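Side-chain contact in nigerythrin (Desulfovibrio vulgaris subsp. vulgaris, PDB 1YUZ), which shows NADH peroxidase activity in vitro and carries a hemerythrin-like diiron centre together with a rubredoxin-like iron site: residues L106-G111 with E154-A159. Numbering follows the deposited sequence.
Sequences LNLISG and ERYLAA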
loop_
_atom_site.group_PDB
_atom_site.type_symbol
_atom_site.label_atom_id
_atom_site.label_comp_id
_atom_site.label_asym_id
_atom_site.label_seq_id
_atom_site.Cartn_x
_atom_site.Cartn_y
_atom_site.Cartn_z
ATOM N N LEU B 106 11.332 5.952 -2.891
ATOM C CA LEU B 106 11.670 5.014 -1.831
ATOM C C LEU B 106 11.117 5.480 -0.487
ATOM O O LEU B 106 10.762 4.659 0.359
ATOM C CB LEU B 106 13.186 4.821 -1.752
ATOM C CG LEU B 106 13.785 4.085 -2.953
ATOM C CD1 LEU B 106 15.286 3.976 -2.783
ATOM C CD2 LEU B 106 13.161 2.707 -3.080
ATOM N N ASN B 107 11.028 6.792 -0.288
ATOM C CA ASN B 107 10.479 7.302 0.963
ATOM C C ASN B 107 8.991 6.968 1.022
ATOM O O ASN B 107 8.470 6.619 2.080
ATOM C CB ASN B 107 10.684 8.812 1.085
ATOM C CG ASN B 107 12.147 9.196 1.166
ATOM O OD1 ASN B 107 12.996 8.376 1.514
ATOM N ND2 ASN B 107 12.445 10.450 0.862
ATOM N N LEU B 108 8.307 7.078 -0.114
ATOM C CA LEU B 108 6.889 6.743 -0.164
ATOM C C LEU B 108 6.707 5.261 0.150
ATOM O O LEU B 108 5.762 4.883 0.829
ATOM C CB LEU B 108 6.309 7.060 -1.543
ATOM C CG LEU B 108 6.043 8.539 -1.830
ATOM C CD1 LEU B 108 5.752 8.725 -3.309
ATOM C CD2 LEU B 108 4.876 9.027 -0.991
ATOM N N ILE B 109 7.614 4.421 -0.344
ATOM C CA ILE B 109 7.536 2.987 -0.078
ATOM C C ILE B 109 7.818 2.722 1.406
ATOM O O ILE B 109 7.139 1.915 2.039
ATOM C CB ILE B 109 8.537 2.198 -0.960
ATOM C CG1 ILE B 109 8.092 2.255 -2.428
ATOM C CG2 ILE B 109 8.650 0.757 -0.472
ATOM C CD1 ILE B 109 6.751 1.578 -2.712
ATOM N N SER B 110 8.815 3.404 1.961
ATOM C CA SER B 110 9.136 3.248 3.375
ATOM C C SER B 110 7.912 3.655 4.192
ATOM O O SER B 110 7.543 2.990 5.160
ATOM C CB SER B 110 10.326 4.137 3.741
ATOM O OG SER B 110 10.590 4.094 5.132
ATOM N N GLY B 111 7.283 4.754 3.795
ATOM C CA GLY B 111 6.097 5.208 4.492
ATOM C C GLY B 111 4.985 4.179 4.399
ATOM O O GLY B 111 4.380 3.819 5.407
ATOM N N GLU B 154 -2.592 3.803 1.635
ATOM C CA GLU B 154 -3.158 3.955 0.302
ATOM C C GLU B 154 -2.730 5.272 -0.336
ATOM O O GLU B 154 -2.405 5.310 -1.520
ATOM C CB GLU B 154 -4.685 3.880 0.350
ATOM C CG GLU B 154 -5.313 4.009 -1.027
ATOM C CD GLU B 154 -6.825 3.948 -1.013
ATOM O OE1 GLU B 154 -7.430 4.204 -2.075
ATOM O OE2 GLU B 154 -7.411 3.639 0.046
ATOM N N ARG B 155 -2.725 6.348 0.445
ATOM C CA ARG B 155 -2.327 7.651 -0.077
ATOM C C ARG B 155 -0.881 7.613 -0.564
ATOM O O ARG B 155 -0.559 8.177 -1.603
ATOM C CB ARG B 155 -2.492 8.725 1.005
ATOM C CG ARG B 155 -3.949 9.067 1.329
ATOM C CD ARG B 155 -4.429 10.301 0.568
ATOM N NE ARG B 155 -4.273 10.189 -0.879
ATOM C CZ ARG B 155 -5.011 9.409 -1.662
ATOM N NH1 ARG B 155 -5.969 8.659 -1.138
ATOM N NH2 ARG B 155 -4.795 9.388 -2.974
ATOM N N TYR B 156 -0.011 6.942 0.181
ATOM C CA TYR B 156 1.388 6.849 -0.215
ATOM C C TYR B 156 1.548 6.039 -1.495
ATOM O O TYR B 156 2.337 6.399 -2.365
ATOM C CB TYR B 156 2.215 6.221 0.909
ATOM C CG TYR B 156 2.515 7.159 2.064
ATOM C CD1 TYR B 156 2.692 6.664 3.355
ATOM C CD2 TYR B 156 2.689 8.529 1.856
ATOM C CE1 TYR B 156 3.043 7.504 4.407
ATOM C CE2 TYR B 156 3.041 9.379 2.900
ATOM C CZ TYR B 156 3.219 8.860 4.171
ATOM O OH TYR B 156 3.594 9.698 5.201
ATOM N N LEU B 157 0.803 4.945 -1.620
ATOM C CA LEU B 157 0.896 4.128 -2.823
ATOM C C LEU B 157 0.337 4.882 -4.028
ATOM O O LEU B 157 0.877 4.790 -5.128
ATOM C CB LEU B 157 0.162 2.798 -2.622
ATOM C CG LEU B 157 0.779 1.900 -1.541
ATOM C CD1 LEU B 157 -0.142 0.737 -1.232
ATOM C CD2 LEU B 157 2.131 1.395 -2.002
ATOM N N ALA B 158 -0.736 5.640 -3.823
ATOM C CA ALA B 158 -1.326 6.419 -4.909
ATOM C C ALA B 158 -0.312 7.459 -5.376
ATOM O O ALA B 158 -0.124 7.669 -6.574
ATOM C CB ALA B 158 -2.599 7.109 -4.432
ATOM N N ALA B 159 0.345 8.109 -4.423
ATOM C CA ALA B 159 1.339 9.127 -4.746
ATOM C C ALA B 159 2.524 8.505 -5.475
ATOM O O ALA B 159 3.106 9.119 -6.367
ATOM C CB ALA B 159 1.810 9.811 -3.474
#
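Leu-108 and Tyr-156 have the nearest CA atoms, 5.5 Å apart, where the helical segments 106-111 and 154-159 run almost antiparallel at 158°, their axes approaching to 8.7 Å. The Tyr-156 ring leans against helix 104-132, the Leu-108 side chain and the Gly-111 main chain, one turn further on, meeting it obliquely from the same side of its plane. Leu-108 CD2 meets Tyr-156 CD2 at 3.6 Å; on the other flank, Gly-111 C lies 3.5 Å from Tyr-156 CD1, and with no side chain at Gly-111 the ring can settle against the backbone. This is a helix pair of the ferritin-like four-helix bundle, joining helix 104-132 to helix 136-161 close to the diiron site: the side chain of Tyr-156 is about 6 Å from the iron(II) ion and about 4 Å from that of its ligand Glu-115. Leu-108, with CG beside its own backbone N (chi1 -76°), also reaches Ala-159, a turn beyond Tyr-156: its CD2 is 4.0 Å from Ala-159 CB, and its CD1 rests 3.9 Å from Ala-159 C. No hydrogen bond links the two segments. Phe-66 of helix 60-87 touches both Leu-108 and Tyr-156, while Tyr-47 of helix 29-56 meets the Tyr-156 ring edge-to-face.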